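PDB 2DGD: 223aa long hypothetical arylmalonate decarboxylase from Sulfolobus tokodaii, which is of unknown function but probably belongs to the arylmalonate decarboxylase family, lyases that release carbon dioxide from substituted malonates, and forms an octamer. Local coordinates for residues A[108-113]-A[133-138]; A[172-177]-A[196-201]. All blocks are in the same frame, centred on the assembly; numbering follows the deposited sequence.

Contact 1: residues A[108-113]-A[133-138]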
ATOM      1  N   VAL A 108       3.545  29.359 -25.327  1.00 35.58           N
ATOM      2  CA  VAL A 108       4.937  29.622 -25.016  1.00 35.44           C
ATOM      3  C   VAL A 108       5.588  30.588 -25.996  1.00 36.70           C
ATOM      4  O   VAL A 108       5.575  30.357 -27.205  1.00 37.32           O
ATOM      5  CB  VAL A 108       5.745  28.304 -24.989  1.00 34.39           C
ATOM      6  CG1 VAL A 108       7.230  28.595 -24.880  1.00 33.62           C
ATOM      7  CG2 VAL A 108       5.291  27.451 -23.822  1.00 31.64           C
ATOM      8  N   ARG A 109       6.148  31.677 -25.471  1.00 37.75           N
ATOM      9  CA  ARG A 109       6.831  32.655 -26.305  1.00 39.15           C
ATOM     10  C   ARG A 109       8.330  32.674 -25.999  1.00 37.77           C
ATOM     11  O   ARG A 109       9.154  32.735 -26.911  1.00 38.34           O
ATOM     12  CB  ARG A 109       6.232  34.051 -26.118  1.00 42.86           C
ATOM     13  CG  ARG A 109       4.858  34.218 -26.743  1.00 50.74           C
ATOM     14  CD  ARG A 109       4.596  35.673 -27.138  1.00 58.96           C
ATOM     15  NE  ARG A 109       3.404  36.233 -26.498  1.00 66.00           N
ATOM     16  CZ  ARG A 109       3.238  36.347 -25.181  1.00 68.92           C
ATOM     17  NH1 ARG A 109       2.115  36.870 -24.697  1.00 70.00           N
ATOM     18  NH2 ARG A 109       4.189  35.939 -24.346  1.00 70.44           N
ATOM     19  N   LYS A 110       8.683  32.629 -24.717  1.00 35.67           N
ATOM     20  CA  LYS A 110      10.089  32.611 -24.316  1.00 33.53           C
ATOM     21  C   LYS A 110      10.489  31.162 -24.040  1.00 31.35           C
ATOM     22  O   LYS A 110       9.803  30.441 -23.321  1.00 30.26           O
ATOM     23  CB  LYS A 110      10.299  33.484 -23.079  1.00 34.27           C
ATOM     24  CG  LYS A 110      10.153  34.961 -23.372  1.00 36.31           C
ATOM     25  CD  LYS A 110      10.139  35.788 -22.109  1.00 38.69           C
ATOM     26  CE  LYS A 110      10.005  37.261 -22.438  1.00 40.76           C
ATOM     27  NZ  LYS A 110       9.797  38.087 -21.216  1.00 43.68           N
ATOM     28  N   LEU A 111      11.608  30.741 -24.612  1.00 29.51           N
ATOM     29  CA  LEU A 111      12.047  29.366 -24.464  1.00 29.17           C
ATOM     30  C   LEU A 111      13.527  29.192 -24.095  1.00 29.75           C
ATOM     31  O   LEU A 111      14.390  29.951 -24.555  1.00 29.81           O
ATOM     32  CB  LEU A 111      11.765  28.636 -25.781  1.00 27.98           C
ATOM     33  CG  LEU A 111      11.984  27.131 -25.891  1.00 27.85           C
ATOM     34  CD1 LEU A 111      10.932  26.410 -25.063  1.00 29.75           C
ATOM     35  CD2 LEU A 111      11.885  26.700 -27.343  1.00 26.67           C
ATOM     36  N   TRP A 112      13.808  28.200 -23.250  1.00 28.09           N
ATOM     37  CA  TRP A 112      15.179  27.881 -22.870  1.00 25.58           C
ATOM     38  C   TRP A 112      15.394  26.495 -23.476  1.00 25.88           C
ATOM     39  O   TRP A 112      14.567  25.595 -23.285  1.00 27.73           O
ATOM     40  CB  TRP A 112      15.342  27.813 -21.361  1.00 24.38           C
ATOM     41  CG  TRP A 112      16.791  27.820 -20.958  1.00 26.36           C
ATOM     42  CD1 TRP A 112      17.548  28.914 -20.638  1.00 25.24           C
ATOM     43  CD2 TRP A 112      17.676  26.689 -20.894  1.00 26.28           C
ATOM     44  NE1 TRP A 112      18.844  28.535 -20.382  1.00 24.95           N
ATOM     45  CE2 TRP A 112      18.952  27.177 -20.529  1.00 24.69           C
ATOM     46  CE3 TRP A 112      17.514  25.311 -21.108  1.00 25.57           C
ATOM     47  CZ2 TRP A 112      20.060  26.340 -20.373  1.00 25.06           C
ATOM     48  CZ3 TRP A 112      18.621  24.474 -20.953  1.00 26.98           C
ATOM     49  CH2 TRP A 112      19.878  24.995 -20.587  1.00 26.20           C
ATOM     50  N   ILE A 113      16.493  26.316 -24.204  1.00 23.34           N
ATOM     51  CA  ILE A 113      16.756  25.042 -24.865  1.00 21.57           C
ATOM     52  C   ILE A 113      17.956  24.240 -24.365  1.00 21.60           C
ATOM     53  O   ILE A 113      19.083  24.730 -24.336  1.00 21.11           O
ATOM     54  CB  ILE A 113      16.920  25.260 -26.384  1.00 19.85           C
ATOM     55  CG1 ILE A 113      15.628  25.828 -26.957  1.00 19.67           C
ATOM     56  CG2 ILE A 113      17.285  23.960 -27.080  1.00 18.11           C
ATOM     57  CD1 ILE A 113      15.762  26.310 -28.379  1.00 21.58           C
ATOM     58  N   GLY A 133       9.452  31.266 -34.333  1.00 34.16           N
ATOM     59  CA  GLY A 133       8.724  32.247 -33.553  1.00 34.04           C
ATOM     60  C   GLY A 133       8.909  32.216 -32.048  1.00 34.98           C
ATOM     61  O   GLY A 133       7.986  32.568 -31.305  1.00 36.24           O
ATOM     62  N   PHE A 134      10.082  31.799 -31.581  1.00 34.58           N
ATOM     63  CA  PHE A 134      10.324  31.760 -30.145  1.00 33.44           C
ATOM     64  C   PHE A 134      11.492  32.649 -29.760  1.00 33.84           C
ATOM     65  O   PHE A 134      12.474  32.756 -30.504  1.00 35.03           O
ATOM     66  CB  PHE A 134      10.628  30.335 -29.663  1.00 33.01           C
ATOM     67  CG  PHE A 134       9.488  29.373 -29.820  1.00 31.41           C
ATOM     68  CD1 PHE A 134       9.402  28.555 -30.941  1.00 31.10           C
ATOM     69  CD2 PHE A 134       8.498  29.287 -28.850  1.00 29.74           C
ATOM     70  CE1 PHE A 134       8.349  27.670 -31.093  1.00 29.77           C
ATOM     71  CE2 PHE A 134       7.440  28.403 -28.993  1.00 28.75           C
ATOM     72  CZ  PHE A 134       7.365  27.593 -30.116  1.00 28.62           C
ATOM     73  N   GLU A 135      11.380  33.297 -28.607  1.00 32.48           N
ATOM     74  CA  GLU A 135      12.467  34.117 -28.112  1.00 32.40           C
ATOM     75  C   GLU A 135      13.271  33.148 -27.258  1.00 31.56           C
ATOM     76  O   GLU A 135      12.756  32.580 -26.297  1.00 32.47           O
ATOM     77  CB  GLU A 135      11.959  35.268 -27.248  1.00 34.04           C
ATOM     78  CG  GLU A 135      13.104  36.104 -26.690  1.00 36.84           C
ATOM     79  CD  GLU A 135      12.658  37.124 -25.667  1.00 39.93           C
ATOM     80  OE1 GLU A 135      13.539  37.715 -24.998  1.00 40.73           O
ATOM     81  OE2 GLU A 135      11.430  37.335 -25.535  1.00 41.81           O
ATOM     82  N   ILE A 136      14.527  32.950 -27.612  1.00 29.78           N
ATOM     83  CA  ILE A 136      15.353  32.015 -26.884  1.00 29.57           C
ATOM     84  C   ILE A 136      16.203  32.671 -25.816  1.00 28.87           C
ATOM     85  O   ILE A 136      17.307  33.131 -26.074  1.00 29.44           O
ATOM     86  CB  ILE A 136      16.199  31.222 -27.880  1.00 30.13           C
ATOM     87  CG1 ILE A 136      15.243  30.403 -28.750  1.00 30.09           C
ATOM     88  CG2 ILE A 136      17.202  30.326 -27.159  1.00 28.82           C
ATOM     89  CD1 ILE A 136      15.852  29.859 -29.977  1.00 34.02           C
ATOM     90  N   VAL A 137      15.666  32.683 -24.603  1.00 28.19           N
ATOM     91  CA  VAL A 137      16.316  33.290 -23.454  1.00 28.45           C
ATOM     92  C   VAL A 137      17.605  32.615 -22.983  1.00 29.22           C
ATOM     93  O   VAL A 137      18.297  33.145 -22.113  1.00 31.03           O
ATOM     94  CB  VAL A 137      15.338  33.356 -22.271  1.00 28.96           C
ATOM     95  CG1 VAL A 137      14.098  34.127 -22.679  1.00 29.11           C
ATOM     96  CG2 VAL A 137      14.959  31.957 -21.822  1.00 29.45           C
ATOM     97  N   GLY A 138      17.935  31.455 -23.543  1.00 28.81           N
ATOM     98  CA  GLY A 138      19.155  30.778 -23.132  1.00 29.02           C
ATOM     99  C   GLY A 138      19.246  29.344 -23.608  1.00 28.70           C
ATOM    100  O   GLY A 138      18.248  28.767 -24.026  1.00 29.03           O
TER
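K110 pairs with E135, and W112 lies against G138, where the beta-alpha-beta unit of strand 110-115, helix 119-130 and strand 135-141 closes, its two strands side by side and parallel. The pairing is firmest at its start. E135 N gives a nearly straight bond to R109 O (2.9 Å), and E135 O accepts L111 N at 2.7 Å, so the backbone of E135 is bonded through N to R109 and through O to L111, on either flank of K110. Further on the pairing is less regular, the axes of the two short strands being turned 48° against each other: V137 N reaches L111 O only in a weak, bent bond, but I113 N recovers a good one to G138 O at 3.0 Å.

That same carbonyl lies against the indole of W112. With CG anti to the backbone N (chi1 -166°), the ring swings over the glycine, and G138 O sits 3.4 Å above the W112 ring plane, displaced toward the rim; V137 CG2 comes in at the ring edge. Replacing W112 by an alanine is likely to strip the G138 carbonyl of its aromatic cover and to cost E168 the weak bond from NE1. On the same face, the chains of K110 and E135 run extended alongside each other, K110 CE to E135 OE2 3.4 Å, while K110 NZ stays 4.7 Å from E135 OE2, too far for a salt bridge.

Ahead of the strands F134 CE2 comes close to V108 O and lies 4.1 Å from V108 CG1; on the face of L111 and I136, I113 CD1 crosses I136 CD1. L103 of helix 95-105 packs on V108, L111 and F134; helix 119-130 covers I113 and I136 through W129; strand 174-177 flanks 110-115 as its other neighbour.

Contact 2: residues A[172-177]-A[196-201]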
ATOM      1  N   ALA A 172      12.208  32.050 -19.005  1.00 26.30           N
ATOM      2  CA  ALA A 172      11.458  31.408 -20.078  1.00 26.07           C
ATOM      3  C   ALA A 172      10.047  31.014 -19.656  1.00 25.34           C
ATOM      4  O   ALA A 172       9.709  31.038 -18.471  1.00 23.92           O
ATOM      5  CB  ALA A 172      12.218  30.174 -20.571  1.00 26.70           C
ATOM      6  N   ASP A 173       9.221  30.666 -20.637  1.00 25.11           N
ATOM      7  CA  ASP A 173       7.854  30.242 -20.368  1.00 26.19           C
ATOM      8  C   ASP A 173       7.855  28.731 -20.258  1.00 26.63           C
ATOM      9  O   ASP A 173       6.925  28.132 -19.719  1.00 26.67           O
ATOM     10  CB  ASP A 173       6.915  30.640 -21.505  1.00 26.71           C
ATOM     11  CG  ASP A 173       6.767  32.127 -21.638  1.00 28.28           C
ATOM     12  OD1 ASP A 173       6.505  32.779 -20.610  1.00 30.36           O
ATOM     13  OD2 ASP A 173       6.904  32.646 -22.769  1.00 29.82           O
ATOM     14  N   ALA A 174       8.913  28.123 -20.783  1.00 26.41           N
ATOM     15  CA  ALA A 174       9.050  26.678 -20.771  1.00 24.76           C
ATOM     16  C   ALA A 174      10.453  26.297 -21.194  1.00 23.81           C
ATOM     17  O   ALA A 174      11.178  27.109 -21.768  1.00 23.85           O
ATOM     18  CB  ALA A 174       8.037  26.050 -21.723  1.00 22.57           C
ATOM     19  N   VAL A 175      10.822  25.055 -20.904  1.00 22.70           N
ATOM     20  CA  VAL A 175      12.121  24.514 -21.267  1.00 21.95           C
ATOM     21  C   VAL A 175      11.892  23.396 -22.273  1.00 23.05           C
ATOM     22  O   VAL A 175      10.900  22.662 -22.194  1.00 21.98           O
ATOM     23  CB  VAL A 175      12.847  23.915 -20.046  1.00 21.65           C
ATOM     24  CG1 VAL A 175      14.052  23.119 -20.502  1.00 20.99           C
ATOM     25  CG2 VAL A 175      13.266  25.014 -19.082  1.00 21.43           C
ATOM     26  N   TYR A 176      12.806  23.269 -23.225  1.00 23.68           N
ATOM     27  CA  TYR A 176      12.703  22.216 -24.223  1.00 24.92           C
ATOM     28  C   TYR A 176      14.006  21.441 -24.235  1.00 24.51           C
ATOM     29  O   TYR A 176      15.077  22.036 -24.311  1.00 25.26           O
ATOM     30  CB  TYR A 176      12.438  22.809 -25.613  1.00 26.07           C
ATOM     31  CG  TYR A 176      12.663  21.833 -26.756  1.00 27.05           C
ATOM     32  CD1 TYR A 176      11.945  20.639 -26.841  1.00 27.75           C
ATOM     33  CD2 TYR A 176      13.609  22.097 -27.744  1.00 26.98           C
ATOM     34  CE1 TYR A 176      12.167  19.732 -27.882  1.00 27.93           C
ATOM     35  CE2 TYR A 176      13.837  21.200 -28.788  1.00 27.75           C
ATOM     36  CZ  TYR A 176      13.114  20.019 -28.850  1.00 28.75           C
ATOM     37  OH  TYR A 176      13.352  19.125 -29.876  1.00 30.96           O
ATOM     38  N   ILE A 177      13.919  20.117 -24.142  1.00 24.19           N
ATOM     39  CA  ILE A 177      15.111  19.275 -24.167  1.00 24.22           C
ATOM     40  C   ILE A 177      15.084  18.453 -25.448  1.00 24.77           C
ATOM     41  O   ILE A 177      14.261  17.548 -25.597  1.00 27.62           O
ATOM     42  CB  ILE A 177      15.160  18.344 -22.938  1.00 22.95           C
ATOM     43  CG1 ILE A 177      15.166  19.184 -21.664  1.00 22.77           C
ATOM     44  CG2 ILE A 177      16.412  17.497 -22.969  1.00 22.05           C
ATOM     45  CD1 ILE A 177      15.063  18.373 -20.393  1.00 23.15           C
ATOM     46  N   ASP A 196       8.624  24.959 -11.861  1.00 29.40           N
ATOM     47  CA  ASP A 196       7.236  25.397 -11.919  1.00 30.45           C
ATOM     48  C   ASP A 196       6.865  25.964 -13.290  1.00 29.32           C
ATOM     49  O   ASP A 196       6.299  27.044 -13.396  1.00 30.18           O
ATOM     50  CB  ASP A 196       6.957  26.446 -10.840  1.00 32.23           C
ATOM     51  CG  ASP A 196       5.486  26.857 -10.792  1.00 36.20           C
ATOM     52  OD1 ASP A 196       5.155  27.840 -10.088  1.00 37.84           O
ATOM     53  OD2 ASP A 196       4.654  26.197 -11.458  1.00 37.51           O
HETATM   54  N   MSE A 197       7.192  25.226 -14.339  1.00 29.13           N
HETATM   55  CA  MSE A 197       6.877  25.630 -15.706  1.00 28.66           C
HETATM   56  C   MSE A 197       6.954  24.375 -16.553  1.00 26.73           C
HETATM   57  O   MSE A 197       7.607  23.404 -16.178  1.00 25.78           O
HETATM   58  CB  MSE A 197       7.883  26.656 -16.223  1.00 31.80           C
HETATM   59  CG  MSE A 197       9.314  26.140 -16.301  1.00 36.36           C
HETATM   60 SE   MSE A 197      10.519  27.325 -17.237  1.00 39.86          SE
HETATM   61  CE  MSE A 197      10.922  28.525 -15.746  1.00 37.27           C
ATOM     62  N   PRO A 198       6.281  24.366 -17.704  1.00 25.22           N
ATOM     63  CA  PRO A 198       6.365  23.149 -18.511  1.00 24.67           C
ATOM     64  C   PRO A 198       7.788  22.860 -18.997  1.00 24.61           C
ATOM     65  O   PRO A 198       8.504  23.752 -19.447  1.00 24.83           O
ATOM     66  CB  PRO A 198       5.385  23.424 -19.653  1.00 23.10           C
ATOM     67  CG  PRO A 198       5.386  24.910 -19.762  1.00 23.32           C
ATOM     68  CD  PRO A 198       5.395  25.359 -18.329  1.00 24.25           C
ATOM     69  N   VAL A 199       8.201  21.606 -18.860  1.00 23.25           N
ATOM     70  CA  VAL A 199       9.514  21.174 -19.307  1.00 22.21           C
ATOM     71  C   VAL A 199       9.202  20.104 -20.339  1.00 22.07           C
ATOM     72  O   VAL A 199       8.804  18.996 -19.983  1.00 22.92           O
ATOM     73  CB  VAL A 199      10.333  20.581 -18.147  1.00 22.15           C
ATOM     74  CG1 VAL A 199      11.680  20.089 -18.656  1.00 21.79           C
ATOM     75  CG2 VAL A 199      10.533  21.636 -17.073  1.00 20.01           C
ATOM     76  N   VAL A 200       9.369  20.447 -21.614  1.00 20.84           N
ATOM     77  CA  VAL A 200       9.042  19.538 -22.712  1.00 19.95           C
ATOM     78  C   VAL A 200      10.209  18.801 -23.359  1.00 20.52           C
ATOM     79  O   VAL A 200      11.109  19.417 -23.935  1.00 21.82           O
ATOM     80  CB  VAL A 200       8.290  20.298 -23.829  1.00 18.62           C
ATOM     81  CG1 VAL A 200       7.920  19.352 -24.960  1.00 17.43           C
ATOM     82  CG2 VAL A 200       7.055  20.961 -23.261  1.00 17.90           C
ATOM     83  N   SER A 201      10.189  17.477 -23.275  1.00 20.26           N
ATOM     84  CA  SER A 201      11.241  16.680 -23.894  1.00 20.65           C
ATOM     85  C   SER A 201      10.670  16.188 -25.206  1.00 21.90           C
ATOM     86  O   SER A 201       9.454  16.091 -25.367  1.00 22.30           O
ATOM     87  CB  SER A 201      11.604  15.480 -23.032  1.00 19.54           C
ATOM     88  OG  SER A 201      10.595  14.500 -23.117  1.00 19.84           O
TER
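M197, a selenomethionine in the model, lays its side chain across the start of 172-177, just ahead of the point where strands 174-177 and 199-201 pair. Its CB faces D173 O at 3.9 Å. CG stands between the backbone N and the carbonyl carbon (chi1 62°) and carries the chain on to SE, which rests 3.9 Å from A174 CA and 4.0 Å from V175 CG2. A bend at the last torsion (chi3 83°) then turns the methyl CE toward A172 O. SE thus touches A174 through its backbone and V175 through its side chain.

The ring of P198 follows, its CG 3.5 Å from A174 CB and its CD beside D173 O. From here the strands run parallel, the axes of their short segments 19° apart. P198 O accepts V175 N in the carbonyl plane, V175 O takes V200 N at 2.8 Å, and V200 O receives I177 N at 2.9 Å from a donor tilted out of its plane. The CA of Y176 also leans on V200 O. Beyond the backbone, V199 CG1 touches both V175 CB and I177 CD1, 4.2 Å from each, on the face that L191 of helix 187-195 covers. Y176 and V200 face the other way, onto helix 95-105.

These strands close the beta-alpha-beta unit around helix 187-195. Their mutual grip is main-chain hydrogen bonding plus apolar contact, and the polar ends of D173 and S201 find their main partners outside the pair: D173 OD2 accepts the backbone N of R109 and K110, and S201 OG caps helix 202-214 at A204 N. The seam is thus mostly buried and apolar between the strands, while D173 and S201, toward its two ends, tie it to strand 110-115 with its lead-in and to helix 202-214.

How the contacts relate
From the N terminus, the chain first builds the sheet of strands 6-13, 31-38 and 69-72, then enters the second parallel sheet at 110-115. Contact 1 closes there after helix 119-130 carries the chain to 135-141. Three more helices, 147-151, 155-163 and 166-169, lead back to 174-177, and contact 2 closes over helix 187-195. The two loops follow in series, neither nested nor crossed. They grow the sheet in opposite directions from its middle, 135-141 and 199-201 being the outermost strands of this sheet within the chain. The inner strands 110-115 and 174-177 are direct neighbours, joined by W112 O and Y176 N at 2.9 Å, with V137 packed on A172 alongside.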